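Local coordinates for protein probable chitinase (Chromobacterium violaceum, PDB 5JH8) that probably binds and hydrolyses chitin, as expected of a family 18 glycoside hydrolase built on a TIM barrel, at residues P248-N260 and T270-K282. Numbering follows the deposited sequence.
Sequences PRYDAGTHSLTFN and TVWTENARSVALK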
ATOM      1  N   PRO A 248       3.547 -24.434 -11.788  1.00 12.61           N
ATOM      2  CA  PRO A 248       4.113 -23.339 -11.002  1.00 14.66           C
ATOM      3  C   PRO A 248       5.123 -23.850  -9.990  1.00 15.03           C
ATOM      4  O   PRO A 248       4.993 -24.948  -9.448  1.00 17.47           O
ATOM      5  CB  PRO A 248       2.879 -22.748 -10.307  1.00 16.09           C
ATOM      6  CG  PRO A 248       1.957 -23.906 -10.131  1.00 16.50           C
ATOM      7  CD  PRO A 248       2.180 -24.781 -11.349  1.00 14.31           C
ATOM      8  N   ARG A 249       6.139 -23.032  -9.737  1.00 13.38           N
ATOM      9  CA  ARG A 249       7.239 -23.346  -8.835  1.00 12.86           C
ATOM     10  C   ARG A 249       7.158 -22.407  -7.642  1.00 11.80           C
ATOM     11  O   ARG A 249       7.068 -21.180  -7.808  1.00 12.97           O
ATOM     12  CB  ARG A 249       8.594 -23.135  -9.527  1.00 13.92           C
ATOM     13  CG  ARG A 249       9.842 -23.345  -8.618  1.00 16.07           C
ATOM     14  CD  ARG A 249      11.194 -23.206  -9.362  1.00 17.44           C
ATOM     15  NE  ARG A 249      11.548 -21.821  -9.689  1.00 18.03           N
ATOM     16  CZ  ARG A 249      12.141 -20.974  -8.846  1.00 18.82           C
ATOM     17  NH1 ARG A 249      12.457 -21.359  -7.612  1.00 19.37           N
ATOM     18  NH2 ARG A 249      12.416 -19.732  -9.231  1.00 20.19           N
ATOM     19  N   TYR A 250       7.165 -22.973  -6.443  1.00 10.44           N
ATOM     20  CA  TYR A 250       7.240 -22.163  -5.237  1.00  9.69           C
ATOM     21  C   TYR A 250       8.698 -21.887  -4.914  1.00  9.59           C
ATOM     22  O   TYR A 250       9.478 -22.814  -4.684  1.00 12.28           O
ATOM     23  CB  TYR A 250       6.569 -22.857  -4.063  1.00  9.14           C
ATOM     24  CG  TYR A 250       6.317 -21.919  -2.899  1.00  8.61           C
ATOM     25  CD1 TYR A 250       5.291 -20.985  -2.941  1.00  8.80           C
ATOM     26  CD2 TYR A 250       7.080 -21.988  -1.741  1.00  9.79           C
ATOM     27  CE1 TYR A 250       5.031 -20.157  -1.867  1.00  8.82           C
ATOM     28  CE2 TYR A 250       6.838 -21.145  -0.667  1.00  9.31           C
ATOM     29  CZ  TYR A 250       5.811 -20.226  -0.730  1.00  8.93           C
ATOM     30  OH  TYR A 250       5.522 -19.392   0.340  1.00  9.72           O
ATOM     31  N   ASP A 251       9.067 -20.622  -4.923  1.00 10.00           N
ATOM     32  CA  ASP A 251      10.417 -20.198  -4.573  1.00 12.02           C
ATOM     33  C   ASP A 251      10.459 -20.006  -3.062  1.00 11.19           C
ATOM     34  O   ASP A 251       9.956 -19.016  -2.526  1.00 11.68           O
ATOM     35  CB  ASP A 251      10.784 -18.922  -5.313  1.00 13.67           C
ATOM     36  CG  ASP A 251      12.261 -18.594  -5.169  1.00 16.77           C
ATOM     37  OD1 ASP A 251      13.101 -19.364  -5.694  1.00 17.60           O
ATOM     38  OD2 ASP A 251      12.594 -17.590  -4.512  1.00 19.18           O
ATOM     39  N   ALA A 252      11.049 -20.972  -2.366  1.00 11.88           N
ATOM     40  CA  ALA A 252      11.015 -20.944  -0.910  1.00 13.17           C
ATOM     41  C   ALA A 252      11.840 -19.802  -0.340  1.00 12.47           C
ATOM     42  O   ALA A 252      11.465 -19.237   0.691  1.00 15.06           O
ATOM     43  CB  ALA A 252      11.507 -22.282  -0.359  1.00 15.51           C
ATOM     44  N   GLY A 253      12.944 -19.433  -0.999  1.00 11.38           N
ATOM     45  CA  GLY A 253      13.802 -18.372  -0.502  1.00 12.06           C
ATOM     46  C   GLY A 253      13.145 -17.011  -0.482  1.00 11.07           C
ATOM     47  O   GLY A 253      13.565 -16.141   0.286  1.00 12.22           O
ATOM     48  N   THR A 254      12.132 -16.804  -1.317  1.00  9.65           N
ATOM     49  CA  THR A 254      11.421 -15.533  -1.363  1.00  8.88           C
ATOM     50  C   THR A 254       9.935 -15.681  -1.067  1.00  8.46           C
ATOM     51  O   THR A 254       9.189 -14.700  -1.186  1.00  8.48           O
ATOM     52  CB  THR A 254      11.582 -14.856  -2.737  1.00  9.78           C
ATOM     53  OG1 THR A 254      10.869 -15.604  -3.730  1.00 10.71           O
ATOM     54  CG2 THR A 254      13.042 -14.715  -3.122  1.00 10.62           C
ATOM     55  N   HIS A 255       9.476 -16.878  -0.731  1.00  8.29           N
ATOM     56  CA  HIS A 255       8.058 -17.160  -0.540  1.00  8.65           C
ATOM     57  C   HIS A 255       7.219 -16.513  -1.634  1.00  8.26           C
ATOM     58  O   HIS A 255       6.319 -15.712  -1.389  1.00  8.45           O
ATOM     59  CB  HIS A 255       7.569 -16.786   0.861  1.00  8.77           C
ATOM     60  CG  HIS A 255       8.040 -17.735   1.901  1.00  9.71           C
ATOM     61  ND1 HIS A 255       7.496 -18.991   2.045  1.00 10.61           N
ATOM     62  CD2 HIS A 255       9.065 -17.657   2.783  1.00 10.62           C
ATOM     63  CE1 HIS A 255       8.133 -19.626   3.011  1.00 11.93           C
ATOM     64  NE2 HIS A 255       9.090 -18.843   3.472  1.00 11.86           N
ATOM     65  N   SER A 256       7.526 -16.893  -2.874  1.00  8.20           N
ATOM     66  CA  SER A 256       6.844 -16.348  -4.037  1.00  8.65           C
ATOM     67  C   SER A 256       6.605 -17.467  -5.034  1.00  9.26           C
ATOM     68  O   SER A 256       7.387 -18.414  -5.106  1.00 11.50           O
ATOM     69  CB  SER A 256       7.673 -15.215  -4.649  1.00  8.96           C
ATOM     70  OG  SER A 256       7.905 -14.183  -3.699  1.00  9.81           O
ATOM     71  N   LEU A 257       5.541 -17.333  -5.814  1.00  8.46           N
ATOM     72  CA  LEU A 257       5.150 -18.316  -6.804  1.00  8.42           C
ATOM     73  C   LEU A 257       5.518 -17.811  -8.191  1.00  8.56           C
ATOM     74  O   LEU A 257       5.247 -16.651  -8.521  1.00  8.76           O
ATOM     75  CB  LEU A 257       3.652 -18.569  -6.713  1.00  9.01           C
ATOM     76  CG  LEU A 257       3.153 -19.754  -7.527  1.00 10.72           C
ATOM     77  CD1 LEU A 257       3.523 -21.057  -6.844  1.00 11.25           C
ATOM     78  CD2 LEU A 257       1.646 -19.645  -7.729  1.00 11.17           C
ATOM     79  N   THR A 258       6.119 -18.679  -9.015  1.00  9.84           N
ATOM     80  CA  THR A 258       6.461 -18.287 -10.375  1.00  9.37           C
ATOM     81  C   THR A 258       6.050 -19.371 -11.360  1.00  9.61           C
ATOM     82  O   THR A 258       6.016 -20.557 -11.035  1.00 10.18           O
ATOM     83  CB  THR A 258       7.950 -17.928 -10.501  1.00  9.57           C
ATOM     84  OG1 THR A 258       8.217 -17.379 -11.797  1.00  9.49           O
ATOM     85  CG2 THR A 258       8.848 -19.113 -10.285  1.00 10.57           C
ATOM     86  N   PHE A 259       5.743 -18.955 -12.582  1.00  9.83           N
ATOM     87  CA  PHE A 259       5.530 -19.898 -13.667  1.00 11.08           C
ATOM     88  C   PHE A 259       5.785 -19.194 -14.980  1.00 11.38           C
ATOM     89  O   PHE A 259       5.830 -17.967 -15.052  1.00 10.88           O
ATOM     90  CB  PHE A 259       4.146 -20.569 -13.639  1.00 11.02           C
ATOM     91  CG  PHE A 259       2.971 -19.624 -13.680  1.00 11.10           C
ATOM     92  CD1 PHE A 259       2.460 -19.085 -12.507  1.00 11.90           C
ATOM     93  CD2 PHE A 259       2.316 -19.340 -14.875  1.00 11.25           C
ATOM     94  CE1 PHE A 259       1.372 -18.257 -12.532  1.00 12.25           C
ATOM     95  CE2 PHE A 259       1.207 -18.506 -14.887  1.00 12.45           C
ATOM     96  CZ  PHE A 259       0.744 -17.982 -13.711  1.00 12.65           C
ATOM     97  N   ASN A 260       5.974 -20.001 -16.014  1.00 13.24           N
ATOM     98  CA  ASN A 260       6.161 -19.509 -17.356  1.00 14.13           C
ATOM     99  C   ASN A 260       5.135 -20.147 -18.269  1.00 14.39           C
ATOM    100  O   ASN A 260       4.534 -21.180 -17.956  1.00 15.57           O
ATOM    101  CB  ASN A 260       7.540 -19.882 -17.897  1.00 16.27           C
ATOM    102  CG  ASN A 260       8.646 -19.272 -17.102  1.00 18.07           C
ATOM    103  OD1 ASN A 260       9.041 -18.124 -17.328  1.00 20.35           O
ATOM    104  ND2 ASN A 260       9.174 -20.043 -16.159  1.00 20.31           N
ATOM    105  N   THR A 270       6.720 -14.777 -18.123  1.00 10.05           N
ATOM    106  CA  THR A 270       7.125 -15.121 -16.774  1.00 10.24           C
ATOM    107  C   THR A 270       6.176 -14.412 -15.820  1.00  9.24           C
ATOM    108  O   THR A 270       5.999 -13.193 -15.919  1.00  9.28           O
ATOM    109  CB  THR A 270       8.541 -14.612 -16.493  1.00 11.21           C
ATOM    110  OG1 THR A 270       9.452 -15.168 -17.434  1.00 14.39           O
ATOM    111  CG2 THR A 270       9.023 -15.022 -15.153  1.00 11.77           C
ATOM    112  N   VAL A 271       5.561 -15.168 -14.915  1.00  8.50           N
ATOM    113  CA  VAL A 271       4.691 -14.615 -13.892  1.00  7.96           C
ATOM    114  C   VAL A 271       5.354 -14.799 -12.542  1.00  7.68           C
ATOM    115  O   VAL A 271       5.898 -15.861 -12.253  1.00  8.32           O
ATOM    116  CB  VAL A 271       3.322 -15.331 -13.897  1.00  9.87           C
ATOM    117  CG1 VAL A 271       2.441 -14.870 -12.726  1.00 10.66           C
ATOM    118  CG2 VAL A 271       2.622 -15.129 -15.231  1.00 10.89           C
ATOM    119  N   TRP A 272       5.284 -13.770 -11.711  1.00  7.05           N
ATOM    120  CA  TRP A 272       5.594 -13.864 -10.289  1.00  7.36           C
ATOM    121  C   TRP A 272       4.386 -13.363  -9.510  1.00  7.00           C
ATOM    122  O   TRP A 272       3.879 -12.270  -9.796  1.00  7.51           O
ATOM    123  CB  TRP A 272       6.818 -13.034  -9.917  1.00  8.06           C
ATOM    124  CG  TRP A 272       8.110 -13.662 -10.317  1.00  8.14           C
ATOM    125  CD1 TRP A 272       8.775 -13.481 -11.494  1.00  9.10           C
ATOM    126  CD2 TRP A 272       8.909 -14.563  -9.541  1.00  8.57           C
ATOM    127  NE1 TRP A 272       9.946 -14.200 -11.497  1.00 10.22           N
ATOM    128  CE2 TRP A 272      10.047 -14.879 -10.311  1.00 10.34           C
ATOM    129  CE3 TRP A 272       8.775 -15.133  -8.281  1.00  9.87           C
ATOM    130  CZ2 TRP A 272      11.041 -15.756  -9.855  1.00 11.16           C
ATOM    131  CZ3 TRP A 272       9.745 -15.983  -7.832  1.00 11.22           C
ATOM    132  CH2 TRP A 272      10.872 -16.286  -8.607  1.00 11.45           C
ATOM    133  N   THR A 273       3.919 -14.155  -8.542  1.00  7.30           N
ATOM    134  CA  THR A 273       2.744 -13.792  -7.769  1.00  7.65           C
ATOM    135  C   THR A 273       2.802 -14.507  -6.423  1.00  6.93           C
ATOM    136  O   THR A 273       3.845 -15.036  -6.007  1.00  8.03           O
ATOM    137  CB  THR A 273       1.462 -14.050  -8.570  1.00  8.21           C
ATOM    138  OG1 THR A 273       0.373 -13.438  -7.881  1.00  9.07           O
ATOM    139  CG2 THR A 273       1.229 -15.532  -8.786  1.00  9.48           C
ATOM    140  N   GLU A 274       1.666 -14.487  -5.739  1.00  7.47           N
ATOM    141  CA  GLU A 274       1.482 -15.049  -4.406  1.00  7.46           C
ATOM    142  C   GLU A 274       0.629 -16.311  -4.487  1.00  7.36           C
ATOM    143  O   GLU A 274      -0.090 -16.547  -5.467  1.00  8.34           O
ATOM    144  CB  GLU A 274       0.752 -14.067  -3.466  1.00  7.69           C
ATOM    145  CG  GLU A 274       1.370 -12.667  -3.365  1.00  7.47           C
ATOM    146  CD  GLU A 274       2.787 -12.676  -2.845  1.00  7.48           C
ATOM    147  OE1 GLU A 274       3.074 -13.474  -1.907  1.00  7.73           O
ATOM    148  OE2 GLU A 274       3.615 -11.896  -3.374  1.00  7.93           O
ATOM    149  N   ASN A 275       0.704 -17.120  -3.424  1.00  7.68           N
ATOM    150  CA  ASN A 275      -0.300 -18.150  -3.190  1.00  8.15           C
ATOM    151  C   ASN A 275      -0.724 -18.097  -1.725  1.00  7.37           C
ATOM    152  O   ASN A 275      -0.348 -17.186  -0.995  1.00  7.53           O
ATOM    153  CB  ASN A 275       0.178 -19.542  -3.646  1.00  8.81           C
ATOM    154  CG  ASN A 275       1.285 -20.106  -2.780  1.00  8.42           C
ATOM    155  OD1 ASN A 275       1.725 -19.494  -1.820  1.00  8.91           O
ATOM    156  ND2 ASN A 275       1.765 -21.288  -3.150  1.00 10.58           N
ATOM    157  N   ALA A 276      -1.527 -19.056  -1.270  1.00  8.09           N
ATOM    158  CA  ALA A 276      -2.016 -18.983   0.104  1.00  8.08           C
ATOM    159  C   ALA A 276      -0.873 -19.116   1.102  1.00  7.88           C
ATOM    160  O   ALA A 276      -0.873 -18.456   2.148  1.00  8.21           O
ATOM    161  CB  ALA A 276      -3.087 -20.045   0.340  1.00  9.00           C
ATOM    162  N   ARG A 277       0.096 -19.992   0.817  1.00  7.88           N
ATOM    163  CA  ARG A 277       1.230 -20.143   1.713  1.00  8.05           C
ATOM    164  C   ARG A 277       1.997 -18.834   1.861  1.00  7.96           C
ATOM    165  O   ARG A 277       2.403 -18.466   2.971  1.00  8.32           O
ATOM    166  CB  ARG A 277       2.180 -21.220   1.201  1.00  9.15           C
ATOM    167  CG  ARG A 277       3.274 -21.567   2.218  1.00  9.39           C
ATOM    168  CD  ARG A 277       4.274 -22.649   1.710  1.00 10.34           C
ATOM    169  NE  ARG A 277       3.541 -23.785   1.203  1.00 10.51           N
ATOM    170  CZ  ARG A 277       3.349 -24.064  -0.077  1.00 10.08           C
ATOM    171  NH1 ARG A 277       3.996 -23.418  -1.052  1.00 10.91           N
ATOM    172  NH2 ARG A 277       2.512 -25.032  -0.400  1.00 12.21           N
ATOM    173  N   SER A 278       2.228 -18.127   0.752  1.00  7.64           N
ATOM    174  CA  SER A 278       3.049 -16.929   0.815  1.00  7.57           C
ATOM    175  C   SER A 278       2.324 -15.790   1.499  1.00  7.25           C
ATOM    176  O   SER A 278       2.938 -15.044   2.267  1.00  7.23           O
ATOM    177  CB  SER A 278       3.525 -16.515  -0.568  1.00  8.01           C
ATOM    178  OG  SER A 278       2.492 -16.065  -1.406  1.00  7.92           O
ATOM    179  N   VAL A 279       1.022 -15.642   1.240  1.00  7.09           N
ATOM    180  CA  VAL A 279       0.251 -14.609   1.919  1.00  7.23           C
ATOM    181  C   VAL A 279       0.222 -14.866   3.423  1.00  7.43           C
ATOM    182  O   VAL A 279       0.396 -13.942   4.225  1.00  7.56           O
ATOM    183  CB  VAL A 279      -1.155 -14.486   1.299  1.00  7.18           C
ATOM    184  CG1 VAL A 279      -2.074 -13.634   2.188  1.00  6.99           C
ATOM    185  CG2 VAL A 279      -1.033 -13.899  -0.092  1.00  8.63           C
ATOM    186  N   ALA A 280      -0.022 -16.115   3.831  1.00  7.35           N
ATOM    187  CA  ALA A 280      -0.028 -16.429   5.254  1.00  8.00           C
ATOM    188  C   ALA A 280       1.334 -16.156   5.874  1.00  7.74           C
ATOM    189  O   ALA A 280       1.418 -15.580   6.960  1.00  7.93           O
ATOM    190  CB  ALA A 280      -0.451 -17.881   5.489  1.00  8.79           C
ATOM    191  N   LEU A 281       2.416 -16.531   5.182  1.00  7.55           N
ATOM    192  CA  LEU A 281       3.756 -16.266   5.702  1.00  7.73           C
ATOM    193  C   LEU A 281       3.951 -14.766   5.905  1.00  7.65           C
ATOM    194  O   LEU A 281       4.425 -14.312   6.957  1.00  7.91           O
ATOM    195  CB  LEU A 281       4.815 -16.862   4.759  1.00  9.42           C
ATOM    196  CG  LEU A 281       6.303 -16.750   5.127  1.00 10.93           C
ATOM    197  CD1 LEU A 281       6.883 -15.398   4.823  1.00 10.85           C
ATOM    198  CD2 LEU A 281       6.545 -17.094   6.585  1.00 12.78           C
ATOM    199  N   LYS A 282       3.599 -13.977   4.894  1.00  7.40           N
ATOM    200  CA  LYS A 282       3.821 -12.534   4.979  1.00  7.30           C
ATOM    201  C   LYS A 282       2.939 -11.894   6.052  1.00  6.99           C
ATOM    202  O   LYS A 282       3.398 -10.986   6.751  1.00  7.23           O
ATOM    203  CB  LYS A 282       3.686 -11.916   3.593  1.00  7.59           C
ATOM    204  CG  LYS A 282       4.839 -12.403   2.710  1.00  8.24           C
ATOM    205  CD  LYS A 282       4.617 -12.309   1.205  1.00  7.35           C
ATOM    206  CE  LYS A 282       5.698 -13.140   0.505  1.00  7.77           C
ATOM    207  NZ  LYS A 282       5.578 -13.081  -0.972  1.00  7.53           N
TER
HETATM  208  O   HOH W   1       6.251 -12.037  -3.940  1.00  8.21           O
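Lys282 NZ is held by three acceptors: it gives a bond of 2.8 Å to His255 O, forms a salt bridge of 2.7 Å with Glu274 OE1 on the syn lone pair of that carboxylate oxygen, and donates to Ala191 O. An extended chain beyond CG carries the ammonium from the first turns of helix 276-289 back to the turn between strands 249-251 and 256-262, where a water links Ser256 OG to Glu274 OE2. Across from Asp251, His255 and Ser256 share one position as a G1 beta bulge. The imidazole of His255 receives Leu281 CG squarely over one face, 3.7 Å from the ring centroid, while its ND1 shares a hydrogen bond of 2.6 Å with Tyr250 OH. The Tyr250 ring, its CG anti to the backbone N (chi1 -166°), lies over the helix start; Arg277 sets its guanidinium upright on one face, the planes 90° apart, in a cation-pi contact with NH1 above the ring centre. Asn275 and Ser278 close the helix N-terminus with a capping box, Ser278 N bonding to Asn275 OD1 at 3.0 Å and Asn275 N donating in return to Ser278 OG. Farther along, strands 256-262 and 268-273 pair antiparallel as a hairpin. Val271 O takes Phe259 N and Thr258 OG1 (2.8 Å) from opposite faces of its plane. The hydroxyl bond helps set Thr258 against one face of the indole, with CB 3.5 Å from the centroid of the six-membered ring of Trp272, a CH-pi contact. On the other side of the hairpin, Val271 packs its CB and both methyls over one face of Phe259, and Leu240 of helix 237-244 touches both residues. The turn at His255 is thus tied to the start of helix 276-289 by a buried, shared ammonium and a cation-pi pair, an arrangement that probably keeps Glu274 ionised.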